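Local coordinates for SnoaL-like domain-containing protein (Kribbella flavida, PDB 4LMI) that is of unknown function but, as a putative ketosteroid isomerase with a SnoaL-like domain, probably binds a small molecule in its pocket, at residues B[92-97]-B[108-114]; B[81-85]-B[132-136]. One frame throughout, in Å; residues are numbered along the deposited sequence.

Both contacts involve the central sheet of this SnoaL-like, NTF2-type fold, but at different depths. Contact 1 is a buried antiparallel hairpin pairing of strand 90-101 with strand 104-111 and the residues that follow it; backbone hydrogen bonds and packed valine, phenylalanine and tryptophan side chains carry it. Contact 2 lies nearer the surface and ties strand 78-87, the next strand in the sheet, to the irregular carboxy-terminal segment 132-136 mainly through one asparagine amide and a water. Backbone bonds between strands 78-87 and 90-101 join the two contacts, whose centres are about 10 Å apart, and the second subunit touches both.

Contact 1. Residues B[92-97]-B[108-114]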
loop_
_atom_site.group_PDB
_atom_site.type_symbol
_atom_site.label_atom_id
_atom_site.label_comp_id
_atom_site.label_asym_id
_atom_site.label_seq_id
_atom_site.Cartn_x
_atom_site.Cartn_y
_atom_site.Cartn_z
ATOM N N LEU B 92 -7.669 -12.167 0.720
ATOM C CA LEU B 92 -6.488 -11.380 1.051
ATOM C C LEU B 92 -6.534 -10.033 0.350
ATOM O O LEU B 92 -7.297 -9.843 -0.595
ATOM C CB LEU B 92 -5.238 -12.120 0.579
ATOM C CG LEU B 92 -4.582 -13.122 1.520
ATOM C CD1 LEU B 92 -4.338 -14.429 0.790
ATOM C CD2 LEU B 92 -3.287 -12.552 2.075
ATOM N N VAL B 93 -5.704 -9.105 0.815
ATOM C CA VAL B 93 -5.499 -7.839 0.116
ATOM C C VAL B 93 -4.014 -7.700 -0.205
ATOM O O VAL B 93 -3.149 -8.053 0.604
ATOM C CB VAL B 93 -6.026 -6.626 0.918
ATOM C CG1 VAL B 93 -5.573 -5.309 0.299
ATOM C CG2 VAL B 93 -7.546 -6.667 0.997
ATOM N N GLY B 94 -3.724 -7.232 -1.410
ATOM C CA GLY B 94 -2.359 -6.902 -1.780
ATOM C C GLY B 94 -2.245 -5.416 -2.008
ATOM O O GLY B 94 -3.180 -4.787 -2.492
ATOM N N VAL B 95 -1.108 -4.853 -1.621
ATOM C CA VAL B 95 -0.779 -3.484 -1.963
ATOM C C VAL B 95 0.599 -3.568 -2.584
ATOM O O VAL B 95 1.546 -4.032 -1.947
ATOM C CB VAL B 95 -0.762 -2.531 -0.752
ATOM C CG1 VAL B 95 -0.428 -1.122 -1.219
ATOM C CG2 VAL B 95 -2.103 -2.539 -0.027
ATOM N N VAL B 96 0.689 -3.134 -3.833
ATOM C CA VAL B 96 1.889 -3.318 -4.641
ATOM C C VAL B 96 2.405 -1.970 -5.130
ATOM O O VAL B 96 1.649 -1.185 -5.706
ATOM C CB VAL B 96 1.597 -4.221 -5.863
ATOM C CG1 VAL B 96 2.845 -4.389 -6.722
ATOM C CG2 VAL B 96 1.078 -5.583 -5.420
ATOM N N PHE B 97 3.692 -1.708 -4.904
ATOM C CA PHE B 97 4.333 -0.517 -5.450
ATOM C C PHE B 97 5.163 -0.898 -6.656
ATOM O O PHE B 97 5.974 -1.825 -6.589
ATOM C CB PHE B 97 5.201 0.184 -4.407
ATOM C CG PHE B 97 4.412 0.782 -3.274
ATOM C CD1 PHE B 97 3.840 2.047 -3.395
ATOM C CD2 PHE B 97 4.230 0.076 -2.088
ATOM C CE1 PHE B 97 3.109 2.596 -2.352
ATOM C CE2 PHE B 97 3.499 0.622 -1.038
ATOM C CZ PHE B 97 2.937 1.882 -1.170
ATOM N N VAL B 108 9.206 -4.066 -8.253
ATOM C CA VAL B 108 7.906 -4.492 -7.733
ATOM C C VAL B 108 8.111 -4.725 -6.246
ATOM O O VAL B 108 8.993 -5.483 -5.864
ATOM C CB VAL B 108 7.418 -5.809 -8.397
ATOM C CG1 VAL B 108 6.107 -6.297 -7.784
ATOM C CG2 VAL B 108 7.264 -5.648 -9.904
ATOM N N THR B 109 7.323 -4.059 -5.408
ATOM C CA THR B 109 7.366 -4.311 -3.970
ATOM C C THR B 109 5.960 -4.673 -3.520
ATOM O O THR B 109 5.048 -3.845 -3.602
ATOM C CB THR B 109 7.933 -3.100 -3.194
ATOM O OG1 THR B 109 9.246 -2.809 -3.685
ATOM C CG2 THR B 109 8.036 -3.393 -1.703
ATOM N N ASP B 110 5.810 -5.923 -3.074
ATOM C CA ASP B 110 4.525 -6.527 -2.713
ATOM C C ASP B 110 4.327 -6.490 -1.210
ATOM O O ASP B 110 5.233 -6.866 -0.458
ATOM C CB ASP B 110 4.518 -8.012 -3.109
ATOM C CG ASP B 110 3.957 -8.280 -4.505
ATOM O OD1 ASP B 110 3.931 -7.380 -5.371
ATOM O OD2 ASP B 110 3.561 -9.447 -4.741
ATOM N N PHE B 111 3.140 -6.055 -0.786
ATOM C CA PHE B 111 2.665 -6.229 0.585
ATOM C C PHE B 111 1.385 -7.049 0.553
ATOM O O PHE B 111 0.519 -6.818 -0.297
ATOM C CB PHE B 111 2.372 -4.877 1.241
ATOM C CG PHE B 111 3.591 -4.031 1.456
ATOM C CD1 PHE B 111 4.394 -4.222 2.583
ATOM C CD2 PHE B 111 3.937 -3.036 0.539
ATOM C CE1 PHE B 111 5.522 -3.440 2.791
ATOM C CE2 PHE B 111 5.066 -2.250 0.744
ATOM C CZ PHE B 111 5.859 -2.456 1.871
ATOM N N TRP B 112 1.267 -8.002 1.477
ATOM C CA TRP B 112 0.071 -8.838 1.575
ATOM C C TRP B 112 -0.492 -8.796 2.965
ATOM O O TRP B 112 -0.304 -9.736 3.737
ATOM C CB TRP B 112 0.381 -10.263 1.118
ATOM C CG TRP B 112 0.774 -10.268 -0.334
ATOM C CD1 TRP B 112 2.058 -10.315 -0.873
ATOM C CD2 TRP B 112 -0.123 -10.143 -1.486
ATOM N NE1 TRP B 112 2.012 -10.254 -2.246
ATOM C CE2 TRP B 112 0.736 -10.148 -2.677
ATOM C CE3 TRP B 112 -1.501 -10.047 -1.647
ATOM C CZ2 TRP B 112 0.211 -10.064 -3.961
ATOM C CZ3 TRP B 112 -2.016 -9.954 -2.946
ATOM C CH2 TRP B 112 -1.177 -9.964 -4.073
ATOM N N PRO B 113 -1.174 -7.685 3.315
ATOM C CA PRO B 113 -1.738 -7.580 4.657
ATOM C C PRO B 113 -2.818 -8.628 4.861
ATOM O O PRO B 113 -3.582 -8.920 3.934
ATOM C CB PRO B 113 -2.343 -6.170 4.683
ATOM C CG PRO B 113 -2.527 -5.790 3.248
ATOM C CD PRO B 113 -1.397 -6.456 2.529
ATOM N N GLU B 114 -2.844 -9.204 6.058
ATOM C CA GLU B 114 -3.850 -10.201 6.434
ATOM C C GLU B 114 -4.665 -9.698 7.611
ATOM O O GLU B 114 -4.205 -8.838 8.361
ATOM C CB GLU B 114 -3.181 -11.530 6.788
ATOM C CG GLU B 114 -2.422 -12.135 5.620
ATOM C CD GLU B 114 -1.826 -13.487 5.924
ATOM O OE1 GLU B 114 -0.851 -13.547 6.698
ATOM O OE2 GLU B 114 -2.325 -14.487 5.370
HETATM O O HOH W 1 8.766 -0.962 -5.956
#
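The rings of Phe-97 and Phe-111 meet at their margins without stacking. CE2 of Phe-97 lies 3.7 Å from CE2 of Phe-111, and CD2 of Phe-97 sits in the plane of the Phe-111 ring, at its edge. Both side chains place CG anti to the carbonyl carbon (chi1 -67° and -66°), which leans the two rings toward each other on the diagonal, from neighbouring strands. Beneath them the hairpin is regular antiparallel: Val-95 and Phe-111 form one hydrogen-bonded pair, with Val-95 N 2.9 Å from Phe-111 O, and Phe-97 and Thr-109 form the next. Water 1 spans Phe-97 O and Thr-109 OG1.

On the other face Val-96 and Asp-110 lie side by side as a non-hydrogen-bonded pair, with OD1 of Asp-110 3.4 Å from CG2 of Val-96. The OD2 of the same carboxylate accepts the indole NE1 of Trp-112 at 3.0 Å, met from above the carboxylate plane, and also bonds to Tyr-39 OH. The six-membered ring of the indole comes up obliquely against the backbone of Gly-94, its CE3 3.3 Å from Gly-94 CA; glycine suits this place because a beta carbon would run into the ring. With an alanine at Trp-112, Gly-94 is likely to lose its cover and Asp-110 OD2 the NE1 donor. Farther on, Pro-113 CD rests 3.1 Å from Val-93 O, where the paired strand gives way to loop.

The phenylalanine face turns to the second subunit, whose Arg-71 makes a cation-pi contact with Phe-97. A buffer molecule bound near the Trp-112 side chain may mark a pocket. Strands 78-87 and 37-41 continue the sheet beyond the hairpin, and helix 6-22 packs against Val-96 and Val-108.

Contact 2. Residues B[81-85]-B[132-136]; sequences VSVNL and ELDRF
Asn-84, on strand 78-87 of the NTF2-like sheet, grips the carboxy-terminal segment 132-136 by both ends of its amide. Strand 78-87 is already paired on both sides, so a side chain on its face makes the link to the irregular segment: OD1 accepts the backbone N of Arg-135, and ND2 donates to the backbone O of Leu-133, both at 3.1 Å. Asparagine suits the task, since one flat group offers an acceptor and a donor to backbone groups on either side of Asp-134.

The two bonds differ in geometry. From ND2 the bond runs in the amide plane and meets the Leu-133 oxygen in its carbonyl plane. At OD1 the N-H of Arg-135 points almost straight at its acceptor (171°), yet the donor stands 45° above the carbonyl plane of the amide. Water 2 donates a second bond to Asn-84 OD1, at 2.9 Å. The same water also donates to Asp-134 OD1. With CG anti to the carbonyl carbon (chi1 -77°), the amide is turned toward the tail, where these bonds fix its rotation.

Neighbouring polar groups find their mates nearby. Asp-134 OD1 forms a salt bridge with Arg-71 of the same chain, whose NH1 also bonds to Ser-82 OG; that hydroxyl is further linked to Thr-70 OG1, so aspartate and serine share one arginine between tail and sheet. The guanidinium of Arg-135 folds back on the tail itself, NE bonding to Gly-137 O and NH1 to Ala-131 O, and NH2 adds a weak bond to Glu-132 O. Glu-132 forms a salt bridge to Arg-107 of the second subunit.

The aliphatic root of Arg-135 runs alongside the asparagine it helps to hold: its CG lies 3.4 Å from Asn-84 ND2, and the amide and guanidinium planes stand 66° apart.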
loop_
_atom_site.group_PDB
_atom_site.type_symbol
_atom_site.label_atom_id
_atom_site.label_comp_id
_atom_site.label_asym_id
_atom_site.label_seq_id
_atom_site.Cartn_x
_atom_site.Cartn_y
_atom_site.Cartn_z
ATOM N N VAL B 81 -0.896 0.040 -6.235
ATOM C CA VAL B 81 -2.084 -0.687 -6.651
ATOM C C VAL B 81 -2.523 -1.578 -5.503
ATOM O O VAL B 81 -1.712 -2.314 -4.935
ATOM C CB VAL B 81 -1.800 -1.553 -7.900
ATOM C CG1 VAL B 81 -3.064 -2.258 -8.379
ATOM C CG2 VAL B 81 -1.188 -0.720 -9.027
ATOM N N SER B 82 -3.796 -1.493 -5.133
ATOM C CA SER B 82 -4.344 -2.470 -4.206
ATOM C C SER B 82 -5.192 -3.457 -4.986
ATOM O O SER B 82 -5.833 -3.093 -5.976
ATOM C CB SER B 82 -5.143 -1.818 -3.072
ATOM O OG SER B 82 -6.250 -1.101 -3.574
ATOM N N VAL B 83 -5.155 -4.711 -4.549
ATOM C CA VAL B 83 -5.936 -5.776 -5.160
ATOM C C VAL B 83 -6.653 -6.590 -4.088
ATOM O O VAL B 83 -6.144 -6.754 -2.967
ATOM C CB VAL B 83 -5.067 -6.724 -6.036
ATOM C CG1 VAL B 83 -4.391 -5.963 -7.172
ATOM C CG2 VAL B 83 -4.025 -7.461 -5.194
ATOM N N ASN B 84 -7.849 -7.067 -4.422
ATOM C CA ASN B 84 -8.458 -8.150 -3.668
ATOM C C ASN B 84 -7.986 -9.469 -4.251
ATOM O O ASN B 84 -8.158 -9.730 -5.437
ATOM C CB ASN B 84 -9.986 -8.060 -3.675
ATOM C CG ASN B 84 -10.512 -7.003 -2.721
ATOM O OD1 ASN B 84 -9.821 -6.586 -1.781
ATOM N ND2 ASN B 84 -11.739 -6.564 -2.954
ATOM N N LEU B 85 -7.360 -10.280 -3.409
ATOM C CA LEU B 85 -6.856 -11.577 -3.819
ATOM C C LEU B 85 -7.660 -12.690 -3.162
ATOM O O LEU B 85 -7.902 -12.661 -1.953
ATOM C CB LEU B 85 -5.378 -11.713 -3.443
ATOM C CG LEU B 85 -4.671 -13.036 -3.756
ATOM C CD1 LEU B 85 -4.455 -13.217 -5.248
ATOM C CD2 LEU B 85 -3.347 -13.128 -3.017
ATOM N N GLU B 132 -15.200 -1.033 3.065
ATOM C CA GLU B 132 -15.969 -0.778 1.850
ATOM C C GLU B 132 -15.425 -1.507 0.607
ATOM O O GLU B 132 -16.170 -2.219 -0.071
ATOM C CB GLU B 132 -16.066 0.729 1.600
ATOM C CG GLU B 132 -17.136 1.134 0.597
ATOM C CD GLU B 132 -17.064 2.599 0.213
ATOM O OE1 GLU B 132 -16.015 3.235 0.451
ATOM O OE2 GLU B 132 -18.058 3.121 -0.334
ATOM N N LEU B 133 -14.134 -1.339 0.325
ATOM C CA LEU B 133 -13.531 -1.858 -0.915
ATOM C C LEU B 133 -12.702 -3.124 -0.719
ATOM O O LEU B 133 -12.590 -3.950 -1.630
ATOM C CB LEU B 133 -12.640 -0.793 -1.571
ATOM C CG LEU B 133 -13.194 0.570 -1.994
ATOM C CD1 LEU B 133 -12.060 1.427 -2.547
ATOM C CD2 LEU B 133 -14.313 0.436 -3.020
ATOM N N ASP B 134 -12.117 -3.259 0.467
ATOM C CA ASP B 134 -11.086 -4.260 0.729
ATOM C C ASP B 134 -11.658 -5.493 1.420
ATOM O O ASP B 134 -12.229 -5.397 2.513
ATOM C CB ASP B 134 -9.964 -3.626 1.557
ATOM C CG ASP B 134 -9.459 -2.325 0.947
ATOM O OD1 ASP B 134 -8.742 -2.381 -0.078
ATOM O OD2 ASP B 134 -9.789 -1.245 1.485
ATOM N N ARG B 135 -11.487 -6.650 0.782
ATOM C CA ARG B 135 -12.171 -7.875 1.194
ATOM C C ARG B 135 -11.274 -8.876 1.925
ATOM O O ARG B 135 -10.386 -9.487 1.332
ATOM C CB ARG B 135 -12.847 -8.549 -0.013
ATOM C CG ARG B 135 -13.933 -7.720 -0.693
ATOM C CD ARG B 135 -15.322 -7.918 -0.078
ATOM N NE ARG B 135 -15.402 -7.491 1.323
ATOM C CZ ARG B 135 -15.515 -6.227 1.736
ATOM N NH1 ARG B 135 -15.574 -5.966 3.036
ATOM N NH2 ARG B 135 -15.563 -5.219 0.864
ATOM N N PHE B 136 -11.513 -9.026 3.222
ATOM C CA PHE B 136 -10.897 -10.094 4.003
ATOM C C PHE B 136 -11.971 -11.132 4.332
ATOM O O PHE B 136 -11.674 -12.233 4.799
ATOM C CB PHE B 136 -10.240 -9.531 5.267
ATOM C CG PHE B 136 -9.062 -8.627 4.991
ATOM C CD1 PHE B 136 -9.243 -7.260 4.795
ATOM C CD2 PHE B 136 -7.770 -9.141 4.929
ATOM C CE1 PHE B 136 -8.159 -6.426 4.539
ATOM C CE2 PHE B 136 -6.684 -8.311 4.674
ATOM C CZ PHE B 136 -6.879 -6.951 4.480
HETATM O O HOH W 2 -8.244 -4.197 -2.114
#